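Local coordinates for protein heme oxygenase 1 (Synechocystis sp., PDB 1WE1) that probably catalyses the oxygen-dependent opening of the heme ring to biliverdin IXalpha, carbon monoxide and ferrous iron, feeding pigment synthesis for photosynthetic antennae, at residues Leu178-Gln182 / Ala183-Arg187; Arg40-Val43 / Gly44-Phe48. All coordinates share one frame; numbering follows the deposited sequence.

In the fold
Both contacts belong to the all-helical heme oxygenase fold of this single-chain protein, and each is local, made within one continuous run of residues. Interaction 2 comes first along the chain and lies inside helix 36-59; interaction 1 follows much later, where the loop after helix 164-176 enters helix 182-205. Their centres are 31 Å apart, their nearest atoms about 20 Å, and they lie on opposite sides of the chain's centre. Helix 182-205 ties the two regions into one heme-holding helical body: it starts at interaction 1, and near its far end Phe203 packs on Leu42 and Met202 on Asn45 and Leu46. The side chain of Leu42 is about 8 Å from the bound heme.

Interaction 1: Leu178-Gln182 / Ala183-Arg187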
loop_
_atom_site.group_PDB
_atom_site.type_symbol
_atom_site.label_atom_id
_atom_site.label_comp_id
_atom_site.label_asym_id
_atom_site.label_seq_id
_atom_site.Cartn_x
_atom_site.Cartn_y
_atom_site.Cartn_z
ATOM N N LEU A 178 -18.813 -2.342 -12.586
ATOM C CA LEU A 178 -17.899 -3.213 -13.323
ATOM C C LEU A 178 -18.612 -4.371 -14.012
ATOM O O LEU A 178 -19.414 -5.075 -13.398
ATOM C CB LEU A 178 -16.824 -3.767 -12.381
ATOM C CG LEU A 178 -15.429 -3.136 -12.442
ATOM C CD1 LEU A 178 -15.527 -1.624 -12.513
ATOM C CD2 LEU A 178 -14.634 -3.576 -11.223
ATOM N N PRO A 179 -18.323 -4.576 -15.307
ATOM C CA PRO A 179 -18.911 -5.644 -16.124
ATOM C C PRO A 179 -18.385 -7.038 -15.776
ATOM O O PRO A 179 -17.709 -7.676 -16.585
ATOM C CB PRO A 179 -18.543 -5.224 -17.545
ATOM C CG PRO A 179 -17.223 -4.539 -17.358
ATOM C CD PRO A 179 -17.464 -3.700 -16.127
ATOM N N ILE A 180 -18.699 -7.515 -14.577
ATOM C CA ILE A 180 -18.236 -8.832 -14.153
ATOM C C ILE A 180 -19.351 -9.661 -13.523
ATOM O O ILE A 180 -20.336 -9.109 -13.028
ATOM C CB ILE A 180 -17.078 -8.722 -13.123
ATOM C CG1 ILE A 180 -17.586 -8.081 -11.825
ATOM C CG2 ILE A 180 -15.935 -7.903 -13.711
ATOM C CD1 ILE A 180 -16.584 -8.093 -10.695
ATOM N N ASP A 181 -19.190 -10.984 -13.544
ATOM C CA ASP A 181 -20.182 -11.878 -12.954
ATOM C C ASP A 181 -19.788 -12.252 -11.524
ATOM O O ASP A 181 -18.612 -12.446 -11.223
ATOM C CB ASP A 181 -20.357 -13.150 -13.806
ATOM C CG ASP A 181 -19.098 -14.010 -13.865
ATOM O OD1 ASP A 181 -18.527 -14.313 -12.797
ATOM O OD2 ASP A 181 -18.688 -14.402 -14.981
ATOM N N GLN A 182 -20.782 -12.342 -10.649
ATOM C CA GLN A 182 -20.559 -12.679 -9.251
ATOM C C GLN A 182 -19.488 -13.746 -9.019
ATOM O O GLN A 182 -18.814 -13.737 -7.986
ATOM C CB GLN A 182 -21.877 -13.125 -8.618
ATOM C CG GLN A 182 -22.364 -12.187 -7.543
ATOM C CD GLN A 182 -21.491 -12.231 -6.314
ATOM O OE1 GLN A 182 -21.546 -11.336 -5.473
ATOM N NE2 GLN A 182 -20.686 -13.281 -6.194
ATOM N N ALA A 183 -19.335 -14.660 -9.976
ATOM C CA ALA A 183 -18.341 -15.728 -9.859
ATOM C C ALA A 183 -16.923 -15.158 -9.778
ATOM O O ALA A 183 -16.148 -15.507 -8.885
ATOM C CB ALA A 183 -18.451 -16.677 -11.042
ATOM N N THR A 184 -16.590 -14.278 -10.717
ATOM C CA THR A 184 -15.275 -13.662 -10.742
ATOM C C THR A 184 -15.163 -12.625 -9.618
ATOM O O THR A 184 -14.120 -12.503 -8.973
ATOM C CB THR A 184 -15.000 -12.993 -12.116
ATOM O OG1 THR A 184 -15.957 -11.957 -12.351
ATOM C CG2 THR A 184 -15.098 -14.024 -13.242
ATOM N N ALA A 185 -16.245 -11.891 -9.375
ATOM C CA ALA A 185 -16.254 -10.884 -8.317
ATOM C C ALA A 185 -15.799 -11.530 -7.017
ATOM O O ALA A 185 -15.331 -10.853 -6.100
ATOM C CB ALA A 185 -17.653 -10.306 -8.148
ATOM N N GLU A 186 -15.933 -12.845 -6.942
ATOM C CA GLU A 186 -15.522 -13.555 -5.750
ATOM C C GLU A 186 -14.047 -13.940 -5.816
ATOM O O GLU A 186 -13.404 -14.112 -4.784
ATOM C CB GLU A 186 -16.422 -14.778 -5.536
ATOM C CG GLU A 186 -17.839 -14.383 -5.098
ATOM C CD GLU A 186 -18.756 -15.570 -4.807
ATOM O OE1 GLU A 186 -19.841 -15.345 -4.222
ATOM O OE2 GLU A 186 -18.407 -16.717 -5.164
ATOM N N ARG A 187 -13.512 -14.066 -7.028
ATOM C CA ARG A 187 -12.098 -14.398 -7.209
ATOM C C ARG A 187 -11.266 -13.155 -6.873
ATOM O O ARG A 187 -10.094 -13.248 -6.501
ATOM C CB ARG A 187 -11.810 -14.810 -8.660
ATOM C CG ARG A 187 -12.165 -16.243 -9.021
ATOM C CD ARG A 187 -11.571 -16.623 -10.380
ATOM N NE ARG A 187 -12.039 -15.733 -11.444
ATOM C CZ ARG A 187 -11.252 -14.957 -12.189
ATOM N NH1 ARG A 187 -9.932 -14.952 -12.001
ATOM N NH2 ARG A 187 -11.793 -14.171 -13.116
#
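Asp181 and Thr184 meet at the start of helix 182-205, where Asp181 is the N-cap residue, its OD1 accepting from Thr184 N. The side chain of Asp181 turns back under the first turn: with CG between its own N and carbonyl carbon (chi1 64°), OD1 receives Thr184 N at 2.8 Å, nearly along the C-O axis of the carboxylate. The backbone O of Asp181 is a second acceptor for the same turn, apart from the cap itself. Ala185 N reaches it at 3.1 Å in an almost straight bond (N-H...O 173°), the ordinary helical link to the fourth residue on, and Thr184 OG1 donates to it at 2.9 Å, in the carbonyl plane and on a lone pair. That one oxygen thus takes two good donors, from the backbone and from a hydroxyl.

Within the same turn, a weaker polar pair joins the side chains of Gln182 and Glu186. The bent chain of Gln182 brings NE2 to 3.0 Å from Glu186 OE1, a weak hydrogen bond. Amide and carboxylate planes are 80° apart, so the two groups meet nearly perpendicular. The other end of the amide, OE1, is weakly bonded to Gln8.

The apolar share is small: Ile180 CD1 rests 3.5 Å from Ala185 CB, while Leu5 and Ile65 pack against the same isoleucine. Ile180 CB also makes a van der Waals approach, at 3.5 Å, to Thr184 OG1, the hydroxyl that bonds Asp181 O.

Chemically, the Asp181 carboxylate occupies one amide that has no preceding helical turn to bond to, and its negative charge beside the helix start would probably interact favourably with the helix dipole. This is consistent with Asp181 marking the passage from loop into helix.

Interaction 2: Arg40-Val43 / Gly44-Phe48; sequences RKLV and GNLYF
Leu42 and Leu46 share the straightest of four successive backbone bonds that carry helix 36-59 through this stretch. Leu46 N donates to Leu42 O at 2.9 Å with an N-H...O angle of 170°. The other three are more bent: Gly44 N to Arg40 O at 3.2 Å, Asn45 N to Lys41 O at 3.0 Å and Tyr47 N to Val43 O at 2.9 Å. Every carbonyl from Arg40 to Val43 therefore has its partner four residues on, the pattern of a regular alpha helix.

Side chains add little across the contact. Leu42 CG and Leu46 CD1 are 4.5 Å apart, a loose apolar approach on one flank. The polar ends find partners in neighbouring parts of the chain. In the buried Asn45 amide, OD1 takes the backbone N-H of Ser99, and ND2 is hydrogen-bonded too. Arg40 NH1 donates to Tyr87 O, and Tyr47 OH is hydrogen-bonded to Glu81 OE1. For Tyr47 the first torsion explains this, since CG lies opposite the backbone N (chi1 169°) and the ring is carried away from the preceding turn.

Around this helix, Val43 and Tyr47 pack on Leu84 and Leu46 on Leu80, both of helix 77-88, while Leu42 touches Phe203 and Asn45 and Leu46 touch Met202 of helix 182-205; helix 36-59 packs against both, on neighbouring faces that Leu46 spans.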
loop_
_atom_site.group_PDB
_atom_site.type_symbol
_atom_site.label_atom_id
_atom_site.label_comp_id
_atom_site.label_asym_id
_atom_site.label_seq_id
_atom_site.Cartn_x
_atom_site.Cartn_y
_atom_site.Cartn_z
ATOM N N ARG A 40 12.023 2.720 6.477
ATOM C CA ARG A 40 12.667 3.129 5.239
ATOM C C ARG A 40 12.664 1.955 4.247
ATOM O O ARG A 40 12.565 2.139 3.032
ATOM C CB ARG A 40 14.108 3.553 5.575
ATOM C CG ARG A 40 14.857 4.236 4.469
ATOM C CD ARG A 40 16.134 4.888 4.969
ATOM N NE ARG A 40 17.170 3.947 5.374
ATOM C CZ ARG A 40 18.469 4.245 5.348
ATOM N NH1 ARG A 40 18.858 5.445 4.934
ATOM N NH2 ARG A 40 19.381 3.359 5.731
ATOM N N LYS A 41 12.776 0.744 4.783
ATOM C CA LYS A 41 12.795 -0.450 3.959
ATOM C C LYS A 41 11.401 -0.779 3.439
ATOM O O LYS A 41 11.244 -1.356 2.357
ATOM C CB LYS A 41 13.381 -1.620 4.756
ATOM C CG LYS A 41 14.824 -1.368 5.194
ATOM C CD LYS A 41 15.557 -2.635 5.648
ATOM C CE LYS A 41 17.054 -2.346 5.822
ATOM N NZ LYS A 41 17.925 -3.561 5.893
ATOM N N LEU A 42 10.387 -0.399 4.211
ATOM C CA LEU A 42 9.007 -0.621 3.816
ATOM C C LEU A 42 8.733 0.260 2.605
ATOM O O LEU A 42 8.148 -0.182 1.617
ATOM C CB LEU A 42 8.066 -0.242 4.951
ATOM C CG LEU A 42 6.597 -0.574 4.697
ATOM C CD1 LEU A 42 6.453 -2.082 4.592
ATOM C CD2 LEU A 42 5.737 -0.026 5.832
ATOM N N VAL A 43 9.178 1.508 2.688
ATOM C CA VAL A 43 9.003 2.462 1.602
ATOM C C VAL A 43 9.672 1.945 0.340
ATOM O O VAL A 43 9.132 2.084 -0.753
ATOM C CB VAL A 43 9.604 3.832 1.981
ATOM C CG1 VAL A 43 9.557 4.797 0.784
ATOM C CG2 VAL A 43 8.833 4.416 3.168
ATOM N N GLY A 44 10.854 1.358 0.493
ATOM C CA GLY A 44 11.558 0.808 -0.651
ATOM C C GLY A 44 10.715 -0.287 -1.283
ATOM O O GLY A 44 10.556 -0.330 -2.504
ATOM N N ASN A 45 10.151 -1.174 -0.468
ATOM C CA ASN A 45 9.320 -2.233 -1.025
ATOM C C ASN A 45 8.075 -1.694 -1.753
ATOM O O ASN A 45 7.869 -1.985 -2.938
ATOM C CB ASN A 45 8.905 -3.219 0.059
ATOM C CG ASN A 45 10.000 -4.228 0.376
ATOM O OD1 ASN A 45 10.864 -4.529 -0.457
ATOM N ND2 ASN A 45 9.953 -4.773 1.580
ATOM N N LEU A 46 7.253 -0.906 -1.066
ATOM C CA LEU A 46 6.062 -0.365 -1.707
ATOM C C LEU A 46 6.444 0.331 -3.005
ATOM O O LEU A 46 5.712 0.281 -3.985
ATOM C CB LEU A 46 5.346 0.613 -0.778
ATOM C CG LEU A 46 4.854 -0.060 0.499
ATOM C CD1 LEU A 46 4.075 0.928 1.347
ATOM C CD2 LEU A 46 3.982 -1.240 0.125
ATOM N N TYR A 47 7.606 0.969 -3.010
ATOM C CA TYR A 47 8.078 1.647 -4.202
ATOM C C TYR A 47 8.056 0.686 -5.402
ATOM O O TYR A 47 7.591 1.048 -6.478
ATOM C CB TYR A 47 9.498 2.168 -3.971
ATOM C CG TYR A 47 10.176 2.642 -5.227
ATOM C CD1 TYR A 47 9.741 3.783 -5.890
ATOM C CD2 TYR A 47 11.222 1.918 -5.785
ATOM C CE1 TYR A 47 10.333 4.185 -7.082
ATOM C CE2 TYR A 47 11.818 2.313 -6.977
ATOM C CZ TYR A 47 11.371 3.440 -7.619
ATOM O OH TYR A 47 11.958 3.817 -8.814
ATOM N N PHE A 48 8.553 -0.537 -5.219
ATOM C CA PHE A 48 8.577 -1.512 -6.312
ATOM C C PHE A 48 7.193 -2.073 -6.630
ATOM O O PHE A 48 6.857 -2.302 -7.790
ATOM C CB PHE A 48 9.531 -2.665 -5.988
ATOM C CG PHE A 48 10.959 -2.227 -5.800
ATOM C CD1 PHE A 48 11.499 -2.091 -4.525
ATOM C CD2 PHE A 48 11.752 -1.905 -6.904
ATOM C CE1 PHE A 48 12.805 -1.640 -4.349
ATOM C CE2 PHE A 48 13.062 -1.450 -6.741
ATOM C CZ PHE A 48 13.592 -1.315 -5.459
#